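Local coordinates for protein putative arylalkylamine N-Acetyltransferase 7 (Aedes aegypti, PDB 4FD7) that probably transfers an acetyl group from acetyl-CoA to an amine nitrogen, as a putative arylalkylamine N-acetyltransferase of the GNAT family, at residues C90-E93 with G94-E97; N137-R141 with Y142-H146; A171-P174 with L175-V179; T195-R199 with V200-E204. One frame throughout, in Å; residues are numbered along the deposited sequence.

Contact 1 (C90-E93 with G94-E97)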
loop_
_atom_site.group_PDB
_atom_site.type_symbol
_atom_site.label_atom_id
_atom_site.label_comp_id
_atom_site.label_asym_id
_atom_site.label_seq_id
_atom_site.Cartn_x
_atom_site.Cartn_y
_atom_site.Cartn_z
ATOM N N CYS A 90 -6.960 3.549 -9.464
ATOM C CA CYS A 90 -6.965 3.100 -10.856
ATOM C C CYS A 90 -8.392 3.064 -11.392
ATOM O O CYS A 90 -9.311 2.539 -10.741
ATOM C CB CYS A 90 -6.328 1.699 -10.981
ATOM S SG CYS A 90 -6.267 0.986 -12.661
ATOM N N PHE A 91 -8.575 3.635 -12.579
ATOM C CA PHE A 91 -9.869 3.554 -13.270
ATOM C C PHE A 91 -9.668 2.969 -14.650
ATOM O O PHE A 91 -8.624 3.161 -15.262
ATOM C CB PHE A 91 -10.509 4.941 -13.444
ATOM C CG PHE A 91 -10.878 5.624 -12.156
ATOM C CD1 PHE A 91 -11.849 5.093 -11.314
ATOM C CD2 PHE A 91 -10.269 6.825 -11.799
ATOM C CE1 PHE A 91 -12.204 5.753 -10.121
ATOM C CE2 PHE A 91 -10.608 7.483 -10.611
ATOM C CZ PHE A 91 -11.576 6.950 -9.773
ATOM N N ARG A 92 -10.676 2.254 -15.131
ATOM C CA ARG A 92 -10.746 1.847 -16.525
ATOM C C ARG A 92 -11.424 2.974 -17.311
ATOM O O ARG A 92 -12.444 3.503 -16.876
ATOM C CB ARG A 92 -11.578 0.564 -16.630
ATOM C CG ARG A 92 -11.624 -0.070 -18.019
ATOM C CD ARG A 92 -12.368 -1.385 -17.912
ATOM N NE ARG A 92 -13.614 -1.203 -17.176
ATOM C CZ ARG A 92 -14.820 -1.435 -17.681
ATOM N NH1 ARG A 92 -14.942 -1.886 -18.923
ATOM N NH2 ARG A 92 -15.902 -1.227 -16.940
ATOM N N GLU A 93 -10.842 3.364 -18.446
ATOM C CA GLU A 93 -11.432 4.395 -19.300
ATOM C C GLU A 93 -12.838 3.987 -19.688
ATOM O O GLU A 93 -13.039 2.911 -20.243
ATOM C CB GLU A 93 -10.611 4.602 -20.574
ATOM C CG GLU A 93 -9.162 4.957 -20.353
ATOM C CD GLU A 93 -8.965 6.273 -19.652
ATOM O OE1 GLU A 93 -7.904 6.421 -19.008
ATOM O OE2 GLU A 93 -9.858 7.155 -19.753
ATOM N N GLY A 94 -13.801 4.846 -19.379
ATOM C CA GLY A 94 -15.191 4.587 -19.692
ATOM C C GLY A 94 -16.024 4.330 -18.451
ATOM O O GLY A 94 -17.252 4.240 -18.535
ATOM N N SER A 95 -15.368 4.220 -17.298
ATOM C CA SER A 95 -16.066 3.825 -16.074
ATOM C C SER A 95 -15.549 4.525 -14.825
ATOM O O SER A 95 -14.340 4.670 -14.634
ATOM C CB SER A 95 -15.981 2.314 -15.877
ATOM O OG SER A 95 -16.499 1.949 -14.608
ATOM N N ASP A 96 -16.464 4.936 -13.955
ATOM C CA ASP A 96 -16.065 5.661 -12.758
ATOM C C ASP A 96 -15.836 4.718 -11.581
ATOM O O ASP A 96 -15.549 5.145 -10.458
ATOM C CB ASP A 96 -17.111 6.722 -12.422
ATOM C CG ASP A 96 -17.218 7.782 -13.494
ATOM O OD1 ASP A 96 -16.272 8.583 -13.624
ATOM O OD2 ASP A 96 -18.240 7.819 -14.209
ATOM N N GLU A 97 -15.931 3.424 -11.860
ATOM C CA GLU A 97 -15.809 2.416 -10.817
ATOM C C GLU A 97 -14.352 2.199 -10.420
ATOM O O GLU A 97 -13.472 2.102 -11.282
ATOM C CB GLU A 97 -16.417 1.108 -11.312
ATOM C CG GLU A 97 -16.785 0.137 -10.229
ATOM C CD GLU A 97 -17.529 -1.048 -10.793
ATOM O OE1 GLU A 97 -18.714 -0.887 -11.149
ATOM O OE2 GLU A 97 -16.916 -2.131 -10.904
HETATM O O HOH W 1 -13.195 2.141 -13.975
HETATM O O HOH W 2 -17.287 -0.561 -14.977
HETATM O O HOH W 3 -12.861 7.018 -18.513
#
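Arg92 O and Ser95 N close a type II beta turn from Arg92 to Ser95, joined by a 3.0 Å hydrogen bond, and beyond it the chain heads back, the end-to-end directions of 90-93 and 94-97 lying 148° apart. The turn belongs to the link between strands 88-92 and 98-108, antiparallel neighbours in the five-stranded sheet of this GNAT-family protein. Gly94, at a phi of 111°, takes the third position of the turn, where the lack of a side chain keeps the carbonyl O of Glu93 clear. Water 1 ties the two limbs together, accepting from Arg92 N at 2.8 Å and lying within hydrogen-bonding range of Ser95 O and Glu97 O. Phe91 reaches along the returning limb to Asp96 and Glu97. Its CG is anti to its own carbonyl carbon, and the ring presents an edge to Glu97 O, which lies near the ring plane 3.4 Å from CD1. Asp96 O approaches the same ring obliquely at CE1. Phe91 also touches Arg32 and Gln34 of strand 28-35. Arg92 bends at chi3 to bring NH2 3.7 Å from Ser95 CB, which comes in obliquely to the guanidinium; water 2 bridges the two residues, bonded to Ser95 OG and weakly to Arg92 NH2. The NH1 of Arg92 forms a salt bridge with Asp22. Glu93 OE1 forms another with Arg17, and Glu97 pairs with Lys158. Ser95 serves the loop through an ST turn: its OG, set anti to the serine's backbone N, accepts a hydrogen bond from Glu97 N at 3.2 Å and 164°.

Contact 2 (N137-R141 with Y142-H146)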
loop_
_atom_site.group_PDB
_atom_site.type_symbol
_atom_site.label_atom_id
_atom_site.label_comp_id
_atom_site.label_asym_id
_atom_site.label_seq_id
_atom_site.Cartn_x
_atom_site.Cartn_y
_atom_site.Cartn_z
ATOM N N ASN A 137 15.597 0.173 7.959
ATOM C CA ASN A 137 16.552 1.247 8.228
ATOM C C ASN A 137 16.686 2.220 7.040
ATOM O O ASN A 137 17.780 2.690 6.709
ATOM C CB ASN A 137 17.900 0.609 8.582
ATOM C CG ASN A 137 18.897 1.586 9.170
ATOM O OD1 ASN A 137 18.540 2.655 9.692
ATOM N ND2 ASN A 137 20.172 1.210 9.106
ATOM N N ILE A 138 15.547 2.542 6.429
ATOM C CA ILE A 138 15.495 3.306 5.176
ATOM C C ILE A 138 16.194 4.682 5.221
ATOM O O ILE A 138 16.961 5.033 4.303
ATOM C CB ILE A 138 14.027 3.454 4.700
ATOM C CG1 ILE A 138 13.407 2.073 4.436
ATOM C CG2 ILE A 138 13.951 4.305 3.447
ATOM C CD1 ILE A 138 14.066 1.314 3.256
ATOM N N PHE A 139 15.967 5.443 6.288
ATOM C CA PHE A 139 16.458 6.826 6.341
ATOM C C PHE A 139 17.966 6.883 6.369
ATOM O O PHE A 139 18.570 7.625 5.610
ATOM C CB PHE A 139 15.908 7.579 7.555
ATOM C CG PHE A 139 14.412 7.649 7.588
ATOM C CD1 PHE A 139 13.723 8.499 6.731
ATOM C CD2 PHE A 139 13.693 6.849 8.464
ATOM C CE1 PHE A 139 12.334 8.563 6.762
ATOM C CE2 PHE A 139 12.300 6.912 8.495
ATOM C CZ PHE A 139 11.629 7.764 7.635
ATOM N N ASP A 140 18.580 6.079 7.232
ATOM C CA ASP A 140 20.038 6.051 7.302
ATOM C C ASP A 140 20.680 5.365 6.098
ATOM O O ASP A 140 21.731 5.784 5.635
ATOM C CB ASP A 140 20.508 5.391 8.595
ATOM C CG ASP A 140 20.279 6.267 9.813
ATOM O OD1 ASP A 140 20.190 7.501 9.657
ATOM O OD2 ASP A 140 20.208 5.719 10.934
ATOM N N ARG A 141 20.053 4.305 5.599
ATOM C CA ARG A 141 20.592 3.590 4.448
ATOM C C ARG A 141 20.646 4.459 3.203
ATOM O O ARG A 141 21.593 4.370 2.419
ATOM C CB ARG A 141 19.781 2.329 4.162
ATOM C CG ARG A 141 20.307 1.121 4.916
ATOM C CD ARG A 141 19.532 -0.135 4.587
ATOM N NE ARG A 141 19.497 -0.420 3.153
ATOM C CZ ARG A 141 18.375 -0.623 2.468
ATOM N NH1 ARG A 141 17.199 -0.564 3.090
ATOM N NH2 ARG A 141 18.419 -0.880 1.162
ATOM N N TYR A 142 19.630 5.291 3.012
ATOM C CA TYR A 142 19.619 6.154 1.836
ATOM C C TYR A 142 19.983 7.615 2.119
ATOM O O TYR A 142 20.055 8.423 1.187
ATOM C CB TYR A 142 18.253 6.095 1.162
ATOM C CG TYR A 142 17.973 4.811 0.417
ATOM C CD1 TYR A 142 17.165 3.823 0.961
ATOM C CD2 TYR A 142 18.486 4.606 -0.857
ATOM C CE1 TYR A 142 16.880 2.655 0.248
ATOM C CE2 TYR A 142 18.217 3.449 -1.562
ATOM C CZ TYR A 142 17.420 2.477 -1.015
ATOM O OH TYR A 142 17.167 1.329 -1.756
ATOM N N ASN A 143 20.215 7.942 3.389
ATOM C CA ASN A 143 20.500 9.315 3.805
ATOM C C ASN A 143 19.405 10.244 3.310
ATOM O O ASN A 143 19.671 11.234 2.611
ATOM C CB ASN A 143 21.870 9.795 3.290
ATOM C CG ASN A 143 22.330 11.076 3.969
ATOM O OD1 ASN A 143 22.075 11.276 5.151
ATOM N ND2 ASN A 143 23.022 11.940 3.227
ATOM N N VAL A 144 18.164 9.875 3.617
ATOM C CA VAL A 144 17.019 10.723 3.326
ATOM C C VAL A 144 16.213 10.936 4.599
ATOM O O VAL A 144 16.323 10.159 5.553
ATOM C CB VAL A 144 16.102 10.115 2.242
ATOM C CG1 VAL A 144 16.867 9.939 0.949
ATOM C CG2 VAL A 144 15.534 8.776 2.714
ATOM N N ASP A 145 15.402 11.989 4.596
ATOM C CA ASP A 145 14.525 12.297 5.710
ATOM C C ASP A 145 13.080 11.885 5.438
ATOM O O ASP A 145 12.270 11.827 6.359
ATOM C CB ASP A 145 14.594 13.793 6.030
ATOM C CG ASP A 145 15.933 14.199 6.606
ATOM O OD1 ASP A 145 16.588 13.353 7.262
ATOM O OD2 ASP A 145 16.335 15.371 6.406
ATOM N N HIS A 146 12.757 11.600 4.181
ATOM C CA HIS A 146 11.388 11.234 3.833
ATOM C C HIS A 146 11.335 10.117 2.799
ATOM O O HIS A 146 12.253 9.970 1.989
ATOM C CB HIS A 146 10.625 12.440 3.282
ATOM C CG HIS A 146 10.793 13.690 4.086
ATOM N ND1 HIS A 146 10.158 13.885 5.292
ATOM C CD2 HIS A 146 11.515 14.811 3.850
ATOM C CE1 HIS A 146 10.489 15.074 5.772
ATOM N NE2 HIS A 146 11.307 15.655 4.916
HETATM O O HOH W 4 21.655 9.526 7.314
#
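Arg141 and Tyr142 run side by side off the end of helix 138-142, pointing the same way, with guanidinium and ring planes 57° apart. Tyr142 CE1 lies over one face of the guanidinium, 4.0 Å from Arg141 NH2, an inclined van der Waals contact. Ile138, one turn earlier, also points along the tyrosine, its CG2 4.1 Å from Tyr142 CD1. Ile138 O lies in the plane of the tyrosine ring, at its edge, and accepts the helical bond from Tyr142 N at 3.0 Å. Asn143, with positive phi, ends the helix, and Phe139 O then accepts Val144 N at 3.0 Å. Phe139 is turned differently: its CG stands anti to its carbonyl carbon (chi1 -59°), which sets the ring edge beside Val144 O, in plane and 3.3 Å from CD1. Asp145 O meets CE1 obliquely. This helix end leads into strand 146-155 and packs through Ile138, Tyr142 and Val144 on Leu183 of the three-stranded sheet. Water 4 spans Asn143 OD1 and, weakly, Asp140 OD1. The polar ends are held by partners outside the turn: Tyr142 OH bonds Ser234 OG, and Arg109 pairs with both Asp140 and Asp145. Arg141 NH1 is engaged by a salt bridge to Asp205 and a bond to Ala136 O, consistent with a fixed rotation of the guanidinium beside the ring.

Contact 3 (A171-P174 with L175-V179)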
loop_
_atom_site.group_PDB
_atom_site.type_symbol
_atom_site.label_atom_id
_atom_site.label_comp_id
_atom_site.label_asym_id
_atom_site.label_seq_id
_atom_site.Cartn_x
_atom_site.Cartn_y
_atom_site.Cartn_z
ATOM N N ALA A 171 3.067 3.914 -10.923
ATOM C CA ALA A 171 2.657 5.326 -10.799
ATOM C C ALA A 171 3.344 6.136 -9.682
ATOM O O ALA A 171 3.227 7.363 -9.646
ATOM C CB ALA A 171 1.143 5.434 -10.666
ATOM N N ARG A 172 4.042 5.468 -8.776
ATOM C CA ARG A 172 4.723 6.165 -7.689
ATOM C C ARG A 172 5.889 6.980 -8.229
ATOM O O ARG A 172 6.302 7.995 -7.642
ATOM C CB ARG A 172 5.212 5.161 -6.647
ATOM C CG ARG A 172 4.098 4.643 -5.743
ATOM C CD ARG A 172 4.672 3.733 -4.668
ATOM N NE ARG A 172 3.620 2.947 -4.024
ATOM C CZ ARG A 172 3.824 2.158 -2.974
ATOM N NH1 ARG A 172 5.036 2.061 -2.431
ATOM N NH2 ARG A 172 2.811 1.479 -2.462
ATOM N N ILE A 173 6.406 6.535 -9.368
ATOM C CA ILE A 173 7.575 7.158 -9.967
ATOM C C ILE A 173 7.288 8.609 -10.388
ATOM O O ILE A 173 7.976 9.527 -9.921
ATOM C CB ILE A 173 8.168 6.299 -11.119
ATOM C CG1 ILE A 173 8.720 4.980 -10.571
ATOM C CG2 ILE A 173 9.244 7.055 -11.829
ATOM C CD1 ILE A 173 9.125 3.997 -11.644
ATOM N N PRO A 174 6.279 8.839 -11.258
ATOM C CA PRO A 174 6.031 10.258 -11.550
ATOM C C PRO A 174 5.475 11.038 -10.352
ATOM O O PRO A 174 5.791 12.219 -10.224
ATOM C CB PRO A 174 5.011 10.221 -12.707
ATOM C CG PRO A 174 4.410 8.860 -12.655
ATOM C CD PRO A 174 5.441 7.942 -12.081
ATOM N N LEU A 175 4.685 10.403 -9.490
ATOM C CA LEU A 175 4.151 11.099 -8.312
ATOM C C LEU A 175 5.283 11.618 -7.424
ATOM O O LEU A 175 5.249 12.770 -6.988
ATOM C CB LEU A 175 3.223 10.187 -7.495
ATOM C CG LEU A 175 2.725 10.718 -6.142
ATOM C CD1 LEU A 175 1.912 12.015 -6.285
ATOM C CD2 LEU A 175 1.915 9.663 -5.398
ATOM N N CYS A 176 6.293 10.785 -7.180
ATOM C CA CYS A 176 7.416 11.195 -6.334
ATOM C C CYS A 176 8.224 12.296 -6.998
ATOM O O CYS A 176 8.705 13.207 -6.338
ATOM C CB CYS A 176 8.345 10.026 -6.024
ATOM S SG CYS A 176 7.714 8.875 -4.807
ATOM N N ARG A 177 8.395 12.197 -8.308
ATOM C CA ARG A 177 9.175 13.207 -9.002
ATOM C C ARG A 177 8.473 14.542 -8.875
ATOM O O ARG A 177 9.115 15.587 -8.723
ATOM C CB ARG A 177 9.358 12.839 -10.480
ATOM C CG ARG A 177 10.261 11.636 -10.707
ATOM C CD ARG A 177 10.843 11.621 -12.126
ATOM N NE ARG A 177 11.505 10.354 -12.420
ATOM C CZ ARG A 177 11.349 9.663 -13.543
ATOM N NH1 ARG A 177 10.550 10.119 -14.501
ATOM N NH2 ARG A 177 11.998 8.516 -13.714
ATOM N N ALA A 178 7.149 14.502 -8.941
ATOM C CA ALA A 178 6.344 15.714 -8.901
ATOM C C ALA A 178 6.373 16.415 -7.540
ATOM O O ALA A 178 6.445 17.638 -7.475
ATOM C CB ALA A 178 4.910 15.428 -9.333
ATOM N N VAL A 179 6.333 15.640 -6.462
ATOM C CA VAL A 179 6.302 16.221 -5.123
ATOM C C VAL A 179 7.677 16.326 -4.470
ATOM O O VAL A 179 7.793 16.810 -3.347
ATOM C CB VAL A 179 5.373 15.433 -4.205
ATOM C CG1 VAL A 179 4.011 15.280 -4.875
ATOM C CG2 VAL A 179 5.988 14.083 -3.904
#
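Ile173 and Arg177, one helical turn apart, lie side by side and point the same way along helix 172-179, which lies beside the five-stranded sheet of the GNAT fold and touches its strands 14-21 and 146-155. The backbone is regular here: Cys176 N bonds Arg172 O at 2.8 Å, and Arg177 N bonds Ile173 O and Ala178 N bonds Pro174 O in the same way. Only the first link, Leu175 N to Ala171 O, is weak, at 3.4 Å. The tight side is the one turned to the sheets. Leu175 CB sits against Ala171 O while the leucine packs on Leu148, Trp15 and Met86, and Cys176 places both CB and SG 3.3 Å from Arg172 O, its sulfur set anti to its own carbonyl carbon (chi1 -76°). Arg172, buried and extended, leaves the helix for the interior, where NH2 bonds Asn102 OD1 and NH1 bonds Ser184 OG and Thr186 OG1. Pro174, partly exposed, straddles the two sides, touching Trp15. By contrast, the other side is solvent-facing: Arg177 is exposed, and its aliphatic chain, extended from CG to NE, climbs past Ile173 O, which CG meets at 3.2 Å. Its guanidinium then lays one face over Ile173 CG2, 3.6 Å from NH2 and displaced toward the rim. The two arginines therefore differ in kind: three neutral oxygens hold the guanidinium of the buried Arg172, so its charge is probably spread over hydrogen bonds, whereas at Arg177 a methyl group lies against the guanidinium face in a van der Waals contact.

Contact 4 (T195-R199 with V200-E204)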
loop_
_atom_site.group_PDB
_atom_site.type_symbol
_atom_site.label_atom_id
_atom_site.label_comp_id
_atom_site.label_asym_id
_atom_site.label_seq_id
_atom_site.Cartn_x
_atom_site.Cartn_y
_atom_site.Cartn_z
ATOM N N THR A 195 5.975 -9.663 -6.042
ATOM C CA THR A 195 6.237 -9.835 -7.474
ATOM C C THR A 195 6.031 -8.525 -8.246
ATOM O O THR A 195 6.847 -8.147 -9.097
ATOM C CB THR A 195 5.328 -10.946 -8.059
ATOM O OG1 THR A 195 5.666 -12.203 -7.452
ATOM C CG2 THR A 195 5.486 -11.051 -9.577
ATOM N N ALA A 196 4.939 -7.842 -7.920
ATOM C CA ALA A 196 4.559 -6.584 -8.560
ATOM C C ALA A 196 5.612 -5.521 -8.282
ATOM O O ALA A 196 6.092 -4.817 -9.193
ATOM C CB ALA A 196 3.219 -6.146 -8.039
ATOM N N ALA A 197 6.000 -5.429 -7.013
ATOM C CA ALA A 197 7.001 -4.446 -6.622
ATOM C C ALA A 197 8.321 -4.741 -7.326
ATOM O O ALA A 197 9.018 -3.829 -7.774
ATOM C CB ALA A 197 7.168 -4.430 -5.103
ATOM N N THR A 198 8.657 -6.023 -7.445
ATOM C CA THR A 198 9.894 -6.409 -8.120
ATOM C C THR A 198 9.862 -5.965 -9.577
ATOM O O THR A 198 10.810 -5.342 -10.068
ATOM C CB THR A 198 10.144 -7.922 -8.014
ATOM O OG1 THR A 198 10.530 -8.240 -6.665
ATOM C CG2 THR A 198 11.250 -8.368 -8.984
ATOM N N ARG A 199 8.753 -6.242 -10.248
ATOM C CA ARG A 199 8.606 -5.856 -11.648
ATOM C C ARG A 199 8.710 -4.338 -11.879
ATOM O O ARG A 199 9.196 -3.893 -12.932
ATOM C CB ARG A 199 7.333 -6.486 -12.240
ATOM C CG ARG A 199 7.424 -8.021 -12.260
ATOM C CD ARG A 199 6.201 -8.715 -12.863
ATOM N NE ARG A 199 6.467 -10.124 -13.172
ATOM C CZ ARG A 199 7.048 -10.536 -14.299
ATOM N NH1 ARG A 199 7.423 -9.642 -15.210
ATOM N NH2 ARG A 199 7.254 -11.829 -14.521
ATOM N N VAL A 200 8.295 -3.541 -10.891
ATOM C CA VAL A 200 8.486 -2.083 -10.981
ATOM C C VAL A 200 9.945 -1.636 -10.759
ATOM O O VAL A 200 10.358 -0.547 -11.169
ATOM C CB VAL A 200 7.518 -1.359 -10.018
ATOM C CG1 VAL A 200 7.850 0.129 -9.867
ATOM C CG2 VAL A 200 6.092 -1.524 -10.524
ATOM N N GLY A 201 10.736 -2.491 -10.126
ATOM C CA GLY A 201 12.107 -2.144 -9.819
ATOM C C GLY A 201 12.413 -1.875 -8.357
ATOM O O GLY A 201 13.470 -1.327 -8.053
ATOM N N PHE A 202 11.502 -2.243 -7.452
ATOM C CA PHE A 202 11.804 -2.195 -6.020
ATOM C C PHE A 202 12.862 -3.247 -5.690
ATOM O O PHE A 202 12.871 -4.331 -6.280
ATOM C CB PHE A 202 10.563 -2.496 -5.169
ATOM C CG PHE A 202 9.614 -1.342 -5.015
ATOM C CD1 PHE A 202 8.703 -1.032 -6.021
ATOM C CD2 PHE A 202 9.593 -0.596 -3.843
ATOM C CE1 PHE A 202 7.799 0.020 -5.870
ATOM C CE2 PHE A 202 8.695 0.475 -3.690
ATOM C CZ PHE A 202 7.793 0.776 -4.703
ATOM N N GLN A 203 13.733 -2.929 -4.735
ATOM C CA GLN A 203 14.743 -3.864 -4.253
ATOM C C GLN A 203 14.410 -4.326 -2.838
ATOM O O GLN A 203 13.842 -3.573 -2.049
ATOM C CB GLN A 203 16.117 -3.196 -4.215
ATOM C CG GLN A 203 16.189 -2.041 -3.222
ATOM C CD GLN A 203 17.563 -1.852 -2.618
ATOM O OE1 GLN A 203 17.749 -2.035 -1.412
ATOM N NE2 GLN A 203 18.531 -1.461 -3.444
ATOM N N GLU A 204 14.803 -5.548 -2.501
ATOM C CA GLU A 204 14.551 -6.081 -1.166
ATOM C C GLU A 204 15.492 -5.457 -0.139
ATOM O O GLU A 204 16.718 -5.558 -0.288
ATOM C CB GLU A 204 14.705 -7.609 -1.171
ATOM C CG GLU A 204 13.810 -8.276 -2.207
ATOM C CD GLU A 204 13.645 -9.777 -2.014
ATOM O OE1 GLU A 204 14.247 -10.338 -1.063
ATOM O OE2 GLU A 204 12.893 -10.381 -2.821
HETATM O O HOH W 5 13.066 -7.127 -6.000
HETATM O O HOH W 6 13.338 -4.903 -9.172
#
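Ala196 and Val200 share a helical bond, from Val200 N to Ala196 O at 3.1 Å, and Val200 CG2 rests 3.6 Å from the same oxygen. The two side chains both touch Thr166 and Leu169 of helix 164-170. Next comes Ala197, whose CB meets Phe202 CD1 at 3.8 Å. Its carbonyl O takes Phe202 N at 3.0 Å and 154°, and a weak bond from Gly201 N; it also lies near the plane of the Phe202 ring, at the edge, 3.3 Å from CD1. Phe202 CG is anti to its own carbonyl carbon (chi1 -79°), which carries the ring alongside Ala197, and the ring meets Phe188 edge-to-face. Thr198 follows: its O accepts Gly201 N at 2.9 Å. The pair of bonds from Phe202 N to Ala197 O and from Gly201 N to Thr198 O, with Gly201 at phi 108°, makes a Schellman motif, and it turns the chain out of helix 191-200 toward strand 203-209. Water 6 donates to both Thr198 O and Phe202 O, while water 5 joins Phe202 O to Thr198 OG1, which also bonds Gln194 O. Arg199 ends the segment, its guanidinium edge turned to Thr195 CG2.

Overall arrangement
The four contacts follow one another along the chain without interleaving. Contacts 1 and 2 lie on opposite sides of the chain's centre, their own centres about 36 Å apart. Contact 4 touches two others: its Gln203 OE1 lies 2.9 Å from Arg141 NH2 of contact 2, and its Phe202 CZ lies 3.8 Å from Arg172 NH1 of contact 3. Contact 3 comes no nearer to contacts 1 and 2 than about 8 Å between nearest atoms. Contact 1 belongs to the five-stranded sheet, while contacts 2 and 4 meet at edge strand 203-209 of the three-stranded one. As in other GNAT proteins, acetyl-CoA probably binds where strands 146-155 and 183-188 part, beside helix 164-170, which contact 4 touches.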